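Local coordinates for protein neuraminidase (Influenza A virus, PDB 4GDI) that is a neuraminidase-like surface protein of a bat influenza A virus, a tetrameric beta-propeller whose predicted sialidase activity is uncertain because its putative active site has diverged, at residues L40-Y45 with I58-S63; E76-K81 with S93-P98; F7-K12 with Q325-L330. One frame throughout, in Å; residues are numbered along the deposited sequence.

Contact 1 (L40-Y45 with I58-S63); sequences LSRRAY and IAYGLS
Tyr60 lays its ring across the strand that carries Leu40: Leu40 CB lies over one face of the ring, 3.8 Å from the Tyr60 centroid, a CH-pi contact offset toward the rim. With CG of Tyr60 between its backbone N and carbonyl carbon (chi1 71°), the ring folds over the neighbouring strand instead of standing clear of it. Its edge then comes to Ser41, whose O lies in the ring plane 3.5 Å from Tyr60 CE2. The extended side chain of Arg42 brings the centre of its guanidinium over Tyr60 CB, CZ to CB 3.6 Å, the guanidinium plane 26° from that of the Tyr60 ring.

Strand 53-64 pairs antiparallel with 39-42 and, beyond the corner at Arg43, forms a hairpin with 44-48 in a beta-propeller sheet. Arg42 and Ile58 exchange both backbone bonds, Tyr60 N donates to Leu40 O at 3.0 Å, and Leu40 N to Gly61 O.

One water donates to Ser41 O and Tyr60 OH. Arg42 NH2 forms a salt bridge with Glu74 and donates to another water, which leads back to Ala59 O. The backbone bonds thus hold the strands, the Tyr60 ring adds an apolar cover over Leu40, and the Arg42 charge is met largely outside.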
# COMPACT_ATOMS: atom_id res chain seq x y z
N LEU A 40 -5.99 -8.30 -16.55
CA LEU A 40 -5.65 -9.48 -17.34
C LEU A 40 -4.38 -9.25 -18.14
O LEU A 40 -4.24 -8.21 -18.80
CB LEU A 40 -6.80 -9.81 -18.28
CG LEU A 40 -8.12 -10.14 -17.55
CD1 LEU A 40 -9.20 -10.44 -18.55
CD2 LEU A 40 -7.92 -11.30 -16.60
N SER A 41 -3.49 -10.23 -18.11
CA SER A 41 -2.14 -10.03 -18.63
C SER A 41 -1.74 -10.98 -19.74
O SER A 41 -2.18 -12.12 -19.81
CB SER A 41 -1.14 -10.14 -17.48
OG SER A 41 -1.29 -11.37 -16.78
N ARG A 42 -0.88 -10.49 -20.61
CA ARG A 42 -0.26 -11.33 -21.61
C ARG A 42 1.16 -10.86 -21.81
O ARG A 42 1.51 -9.76 -21.41
CB ARG A 42 -1.05 -11.30 -22.92
CG ARG A 42 -1.22 -9.94 -23.58
CD ARG A 42 -2.10 -10.09 -24.84
NE ARG A 42 -2.51 -8.80 -25.40
CZ ARG A 42 -3.58 -8.63 -26.18
NH1 ARG A 42 -4.37 -9.66 -26.49
NH2 ARG A 42 -3.88 -7.43 -26.63
N ARG A 43 1.97 -11.73 -22.40
CA ARG A 43 3.36 -11.46 -22.69
C ARG A 43 4.09 -11.11 -21.39
O ARG A 43 5.00 -10.29 -21.37
CB ARG A 43 3.49 -10.36 -23.75
CG ARG A 43 2.72 -10.75 -25.03
CD ARG A 43 3.22 -10.08 -26.30
NE ARG A 43 2.60 -8.78 -26.53
CZ ARG A 43 1.36 -8.59 -26.99
NH1 ARG A 43 0.57 -9.63 -27.27
NH2 ARG A 43 0.90 -7.36 -27.16
N ALA A 44 3.72 -11.81 -20.33
CA ALA A 44 4.28 -11.56 -19.02
C ALA A 44 5.63 -12.25 -18.84
O ALA A 44 5.96 -13.22 -19.54
CB ALA A 44 3.32 -12.00 -17.91
N TYR A 45 6.42 -11.71 -17.92
CA TYR A 45 7.70 -12.29 -17.55
C TYR A 45 8.11 -11.73 -16.20
O TYR A 45 7.46 -10.83 -15.67
CB TYR A 45 8.78 -12.00 -18.61
CG TYR A 45 9.00 -10.51 -18.88
CD1 TYR A 45 8.21 -9.83 -19.78
CD2 TYR A 45 10.01 -9.81 -18.23
CE1 TYR A 45 8.40 -8.48 -20.04
CE2 TYR A 45 10.22 -8.46 -18.48
CZ TYR A 45 9.41 -7.80 -19.39
OH TYR A 45 9.58 -6.48 -19.64
N ILE A 58 1.87 -7.03 -20.45
CA ILE A 58 1.02 -6.14 -21.22
C ILE A 58 -0.41 -6.40 -20.75
O ILE A 58 -0.86 -7.55 -20.74
CB ILE A 58 1.13 -6.39 -22.73
CG1 ILE A 58 2.59 -6.41 -23.19
CG2 ILE A 58 0.35 -5.33 -23.51
CD1 ILE A 58 3.36 -5.13 -22.87
N ALA A 59 -1.12 -5.35 -20.36
CA ALA A 59 -2.52 -5.50 -19.93
C ALA A 59 -3.42 -5.53 -21.15
O ALA A 59 -3.20 -4.78 -22.11
CB ALA A 59 -2.93 -4.36 -19.02
N TYR A 60 -4.44 -6.38 -21.13
CA TYR A 60 -5.40 -6.38 -22.22
C TYR A 60 -6.85 -6.30 -21.75
O TYR A 60 -7.76 -6.20 -22.58
CB TYR A 60 -5.22 -7.59 -23.13
CG TYR A 60 -5.62 -8.90 -22.53
CD1 TYR A 60 -6.94 -9.35 -22.61
CD2 TYR A 60 -4.69 -9.72 -21.91
CE1 TYR A 60 -7.32 -10.56 -22.08
CE2 TYR A 60 -5.05 -10.94 -21.37
CZ TYR A 60 -6.36 -11.36 -21.46
OH TYR A 60 -6.72 -12.57 -20.91
N GLY A 61 -7.06 -6.33 -20.45
CA GLY A 61 -8.41 -6.15 -19.94
C GLY A 61 -8.52 -6.14 -18.44
O GLY A 61 -7.56 -6.45 -17.71
N LEU A 62 -9.71 -5.78 -17.98
CA LEU A 62 -10.03 -5.73 -16.57
C LEU A 62 -11.28 -6.56 -16.34
O LEU A 62 -12.27 -6.38 -17.03
CB LEU A 62 -10.29 -4.28 -16.15
CG LEU A 62 -10.19 -3.98 -14.66
CD1 LEU A 62 -8.75 -4.08 -14.21
CD2 LEU A 62 -10.75 -2.59 -14.34
N SER A 63 -11.24 -7.45 -15.36
CA SER A 63 -12.40 -8.29 -15.07
C SER A 63 -13.54 -7.54 -14.38
O SER A 63 -13.31 -6.67 -13.53
CB SER A 63 -11.99 -9.45 -14.18
OG SER A 63 -11.51 -8.96 -12.94
O HOH W 1 -4.45 -13.67 -18.93
O HOH W 2 -3.10 -5.33 -25.02

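Contact 2 (E76-K81 with S93-P98); sequences EESLYK and SEMILP
Met95 packs over one face of the Tyr80 ring, and this is the dense part of the contact. Its CB stands 4.0 Å from the centroid of the Tyr80 ring, 20° off the normal, and the bend at chi3 (-81°) swings the methyl back so that CE comes to 3.2 Å from Tyr80 OH. The sulfur takes an oblique position by the same ring, a Met-aromatic contact with Met95 SD 5.5 Å from the centroid of Tyr80. Met95 CG also touches Ser78 CB. Phe28 and His25 of a neighbouring subunit pack against Tyr80 and Met95 respectively, so this face belongs to the tetramer interface. Ile96 is packed closely too: its side chain crosses that of Lys81 at about a right angle, its CD1 3.7 Å from Lys81 CB.

The two strands form an antiparallel hairpin interrupted by a classic beta bulge, in which Ile96 and Leu97 both stand opposite Leu79. Leu79 N donates to Leu97 O and Leu79 O accepts from Ile96 N, both at 2.8 Å; past the bulge, Lys81 and Glu94 exchange two backbone bonds.

The outer ends of Lys81 and the exposed Glu94 make the looser side. The two chains run side by side, but their charged ends do not meet: Lys81 NZ stays 4.8 Å from Glu94 OE1, and the lysine makes a cation-pi contact with Phe54.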
# COMPACT_ATOMS: atom_id res chain seq x y z
N GLU A 76 -5.36 -0.46 -26.73
CA GLU A 76 -4.42 0.54 -26.21
C GLU A 76 -3.48 -0.14 -25.22
O GLU A 76 -3.75 -0.21 -24.02
CB GLU A 76 -5.15 1.68 -25.53
CG GLU A 76 -6.03 2.47 -26.47
CD GLU A 76 -6.48 3.79 -25.87
OE1 GLU A 76 -5.65 4.44 -25.20
OE2 GLU A 76 -7.65 4.16 -26.07
N GLU A 77 -2.37 -0.65 -25.75
CA GLU A 77 -1.53 -1.58 -25.01
C GLU A 77 -0.51 -0.87 -24.16
O GLU A 77 0.28 -0.06 -24.66
CB GLU A 77 -0.84 -2.54 -25.98
CG GLU A 77 -1.81 -3.28 -26.87
CD GLU A 77 -1.17 -4.42 -27.64
OE1 GLU A 77 -1.09 -5.53 -27.08
OE2 GLU A 77 -0.76 -4.20 -28.80
N SER A 78 -0.50 -1.22 -22.88
CA SER A 78 0.49 -0.68 -21.94
C SER A 78 1.13 -1.77 -21.09
O SER A 78 0.49 -2.77 -20.72
CB SER A 78 -0.16 0.38 -21.04
OG SER A 78 -0.50 1.54 -21.79
N LEU A 79 2.40 -1.55 -20.79
CA LEU A 79 3.18 -2.39 -19.91
C LEU A 79 2.93 -2.01 -18.44
O LEU A 79 2.98 -0.82 -18.09
CB LEU A 79 4.66 -2.19 -20.23
CG LEU A 79 5.66 -2.82 -19.28
CD1 LEU A 79 5.66 -4.35 -19.43
CD2 LEU A 79 7.05 -2.22 -19.54
N TYR A 80 2.72 -3.01 -17.60
CA TYR A 80 2.48 -2.84 -16.17
C TYR A 80 3.46 -3.72 -15.42
O TYR A 80 4.03 -4.65 -15.99
CB TYR A 80 1.07 -3.32 -15.76
CG TYR A 80 -0.09 -2.45 -16.18
CD1 TYR A 80 -0.42 -2.29 -17.52
CD2 TYR A 80 -0.88 -1.81 -15.22
CE1 TYR A 80 -1.50 -1.50 -17.89
CE2 TYR A 80 -1.96 -1.02 -15.59
CZ TYR A 80 -2.26 -0.87 -16.92
OH TYR A 80 -3.33 -0.09 -17.29
N LYS A 81 3.63 -3.46 -14.13
CA LYS A 81 4.32 -4.40 -13.27
C LYS A 81 3.64 -4.52 -11.92
O LYS A 81 3.05 -3.56 -11.40
CB LYS A 81 5.79 -4.05 -13.11
CG LYS A 81 6.10 -2.94 -12.12
CD LYS A 81 7.58 -2.99 -11.74
CE LYS A 81 8.00 -1.75 -10.95
NZ LYS A 81 9.29 -1.99 -10.21
N SER A 93 -0.93 -2.88 -9.03
CA SER A 93 -0.19 -2.87 -10.29
C SER A 93 0.10 -1.46 -10.73
O SER A 93 -0.74 -0.58 -10.58
CB SER A 93 -0.98 -3.58 -11.40
OG SER A 93 -1.20 -4.95 -11.09
N GLU A 94 1.29 -1.25 -11.27
CA GLU A 94 1.70 0.07 -11.73
C GLU A 94 1.79 0.06 -13.25
O GLU A 94 2.41 -0.82 -13.83
CB GLU A 94 3.06 0.42 -11.13
CG GLU A 94 3.75 1.60 -11.75
CD GLU A 94 5.14 1.83 -11.17
OE1 GLU A 94 5.58 1.00 -10.35
OE2 GLU A 94 5.78 2.83 -11.55
N MET A 95 1.18 1.05 -13.90
CA MET A 95 1.36 1.22 -15.33
C MET A 95 2.70 1.93 -15.57
O MET A 95 2.97 2.95 -14.96
CB MET A 95 0.22 2.04 -15.94
CG MET A 95 0.35 2.24 -17.44
SD MET A 95 -0.69 3.59 -18.06
CE MET A 95 -2.28 2.80 -18.21
N ILE A 96 3.54 1.36 -16.43
CA ILE A 96 4.90 1.87 -16.64
C ILE A 96 5.05 2.72 -17.91
O ILE A 96 5.54 3.85 -17.84
CB ILE A 96 5.93 0.73 -16.69
CG1 ILE A 96 5.96 -0.03 -15.35
CG2 ILE A 96 7.32 1.28 -17.00
CD1 ILE A 96 6.79 -1.27 -15.38
N LEU A 97 4.67 2.15 -19.05
CA LEU A 97 4.78 2.80 -20.36
C LEU A 97 3.77 2.16 -21.30
O LEU A 97 3.35 1.03 -21.07
CB LEU A 97 6.18 2.62 -20.96
CG LEU A 97 7.35 3.50 -20.48
CD1 LEU A 97 8.62 2.96 -21.04
CD2 LEU A 97 7.19 4.97 -20.89
N PRO A 98 3.39 2.87 -22.38
CA PRO A 98 2.65 2.20 -23.46
C PRO A 98 3.59 1.25 -24.19
O PRO A 98 4.78 1.57 -24.35
CB PRO A 98 2.24 3.35 -24.38
CG PRO A 98 3.18 4.45 -24.08
CD PRO A 98 3.58 4.30 -22.64

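Contact 3 (F7-K12 with Q325-L330)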
# COMPACT_ATOMS: atom_id res chain seq x y z
N PHE A 7 28.51 -1.45 -6.90
CA PHE A 7 27.18 -0.86 -6.98
C PHE A 7 26.32 -1.44 -8.12
O PHE A 7 25.13 -1.70 -7.93
CB PHE A 7 27.28 0.66 -7.12
CG PHE A 7 27.00 1.40 -5.84
CD1 PHE A 7 25.70 1.73 -5.49
CD2 PHE A 7 28.03 1.74 -4.98
CE1 PHE A 7 25.44 2.41 -4.31
CE2 PHE A 7 27.78 2.42 -3.80
CZ PHE A 7 26.48 2.76 -3.47
N TYR A 8 26.92 -1.64 -9.29
CA TYR A 8 26.20 -2.28 -10.38
C TYR A 8 26.21 -3.76 -10.11
O TYR A 8 27.19 -4.32 -9.60
CB TYR A 8 26.81 -1.98 -11.75
CG TYR A 8 26.58 -0.57 -12.21
CD1 TYR A 8 25.29 -0.09 -12.41
CD2 TYR A 8 27.64 0.29 -12.45
CE1 TYR A 8 25.07 1.20 -12.85
CE2 TYR A 8 27.43 1.59 -12.88
CZ TYR A 8 26.14 2.04 -13.07
OH TYR A 8 25.92 3.33 -13.49
N TRP A 9 25.11 -4.41 -10.43
CA TRP A 9 24.99 -5.83 -10.16
C TRP A 9 25.79 -6.62 -11.17
O TRP A 9 25.96 -6.21 -12.31
CB TRP A 9 23.52 -6.23 -10.24
CG TRP A 9 23.30 -7.68 -10.05
CD1 TRP A 9 23.20 -8.33 -8.87
CD2 TRP A 9 23.13 -8.66 -11.08
NE1 TRP A 9 22.98 -9.67 -9.09
CE2 TRP A 9 22.93 -9.90 -10.44
CE3 TRP A 9 23.12 -8.62 -12.48
CZ2 TRP A 9 22.72 -11.10 -11.14
CZ3 TRP A 9 22.91 -9.80 -13.18
CH2 TRP A 9 22.71 -11.02 -12.51
N ARG A 10 26.29 -7.77 -10.73
CA ARG A 10 26.74 -8.79 -11.66
C ARG A 10 26.49 -10.14 -11.02
O ARG A 10 26.41 -10.24 -9.80
CB ARG A 10 28.22 -8.62 -12.01
CG ARG A 10 29.17 -8.94 -10.88
CD ARG A 10 30.45 -8.14 -11.01
NE ARG A 10 30.19 -6.70 -10.88
CZ ARG A 10 30.66 -5.92 -9.91
NH1 ARG A 10 31.47 -6.40 -8.96
NH2 ARG A 10 30.34 -4.63 -9.90
N ALA A 11 26.36 -11.17 -11.85
CA ALA A 11 26.10 -12.51 -11.36
C ALA A 11 27.20 -12.98 -10.42
O ALA A 11 28.33 -12.54 -10.52
CB ALA A 11 25.99 -13.46 -12.53
N LYS A 12 26.86 -13.88 -9.51
CA LYS A 12 27.87 -14.48 -8.65
C LYS A 12 28.75 -15.32 -9.56
O LYS A 12 28.37 -15.63 -10.68
CB LYS A 12 27.23 -15.31 -7.54
CG LYS A 12 26.11 -14.55 -6.84
CD LYS A 12 26.01 -14.87 -5.37
CE LYS A 12 25.02 -13.91 -4.70
NZ LYS A 12 25.33 -13.68 -3.28
N GLN A 325 16.64 -14.31 -13.12
CA GLN A 325 17.68 -14.56 -12.12
C GLN A 325 17.47 -13.71 -10.88
O GLN A 325 17.36 -12.49 -10.97
CB GLN A 325 19.08 -14.28 -12.69
CG GLN A 325 19.53 -15.25 -13.76
CD GLN A 325 20.89 -14.88 -14.32
OE1 GLN A 325 21.03 -13.87 -15.02
NE2 GLN A 325 21.90 -15.67 -14.00
N PRO A 326 17.39 -14.37 -9.71
CA PRO A 326 17.40 -13.63 -8.45
C PRO A 326 18.69 -12.81 -8.37
O PRO A 326 19.72 -13.30 -8.82
CB PRO A 326 17.42 -14.73 -7.38
CG PRO A 326 16.98 -15.97 -8.08
CD PRO A 326 17.39 -15.83 -9.51
N LYS A 327 18.64 -11.60 -7.84
CA LYS A 327 19.81 -10.75 -7.88
C LYS A 327 20.31 -10.35 -6.51
O LYS A 327 21.39 -9.76 -6.39
CB LYS A 327 19.53 -9.51 -8.73
CG LYS A 327 19.39 -9.85 -10.21
CD LYS A 327 19.35 -8.61 -11.10
CE LYS A 327 19.26 -9.04 -12.56
NZ LYS A 327 18.98 -7.89 -13.44
N GLY A 328 19.56 -10.67 -5.46
CA GLY A 328 19.91 -10.22 -4.12
C GLY A 328 20.14 -11.30 -3.09
O GLY A 328 20.04 -11.03 -1.90
N ASP A 329 20.46 -12.52 -3.52
CA ASP A 329 20.66 -13.62 -2.58
C ASP A 329 21.80 -13.29 -1.64
O ASP A 329 22.83 -12.75 -2.07
CB ASP A 329 20.99 -14.93 -3.31
CG ASP A 329 19.80 -15.51 -4.08
OD1 ASP A 329 18.67 -15.01 -3.93
OD2 ASP A 329 20.02 -16.50 -4.81
N LEU A 330 21.63 -13.63 -0.37
CA LEU A 330 22.63 -13.36 0.66
C LEU A 330 23.26 -14.63 1.21
O LEU A 330 24.42 -14.63 1.61
CB LEU A 330 21.99 -12.55 1.80
CG LEU A 330 21.54 -11.15 1.38
CD1 LEU A 330 21.01 -10.39 2.57
CD2 LEU A 330 22.66 -10.37 0.70
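Aromatic contacts carry most of the meeting between Trp9 and Lys327. The extended lysine chain runs over one face of the indole, its direction about at right angles to that of the Trp9 side chain, with CG 3.5 Å above the ring plane. Farther along, Lys327 CE lies 3.8 Å from the centroid of the six-membered ring of Trp9, only 13° off the normal, which makes a well-centred CH-pi contact. The ammonium has moved past the middle: Lys327 NZ is 4.7 Å from that Trp9 centroid, an off-centre cation-pi interaction, and it also donates to Phe106 O. With CG of Trp9 opposite the backbone N (chi1 177°), the indole is carried out to the lysine, while Ala11 N of its own segment lies above the opposite face, offset toward the rim.

Edge contacts are sparser. Gln325 OE1 approaches the rim of the indole at Trp9 CH2, 4.2 Å away, with its amide plane nearly perpendicular to the ring (86°); the NE2 of this amide donates to Thr204 O.

Among polar contacts, Lys12 NZ donates to Asp329 O at 2.9 Å, approaching from above the carbonyl plane, and it has a second acceptor in Ser332 O. The Asp329 carboxylate turns elsewhere, to a salt bridge with Arg336.

Neither segment is regular helix or strand. The contact joins two loops through a CH-pi contact and an off-centre cation-pi interaction, laying the N-terminal arm of the head against the connection between strands 317-324 and 338-346 of one propeller blade.

How the contacts relate
Contact 3 opens first, at residues 7-12 in the arm before strand 20-25, and closes only at 325-330, so the long loop it forms encloses both other contacts. Within that loop contact 1 opens at 40-45 and closes at 58-63; contact 2 then opens at 76-81 and closes at 93-98. These two follow in series without crossing. They share one sheet, where strands 53-64 and 78-83 are neighbours, and they touch: Arg43 forms a salt bridge with Glu77, and Ala59 packs on Tyr80. Contact 3, its centre about 28 Å from that of contact 1 and about 26 Å from that of contact 2, instead joins the chain's beginning to a late inter-strand loop of the propeller.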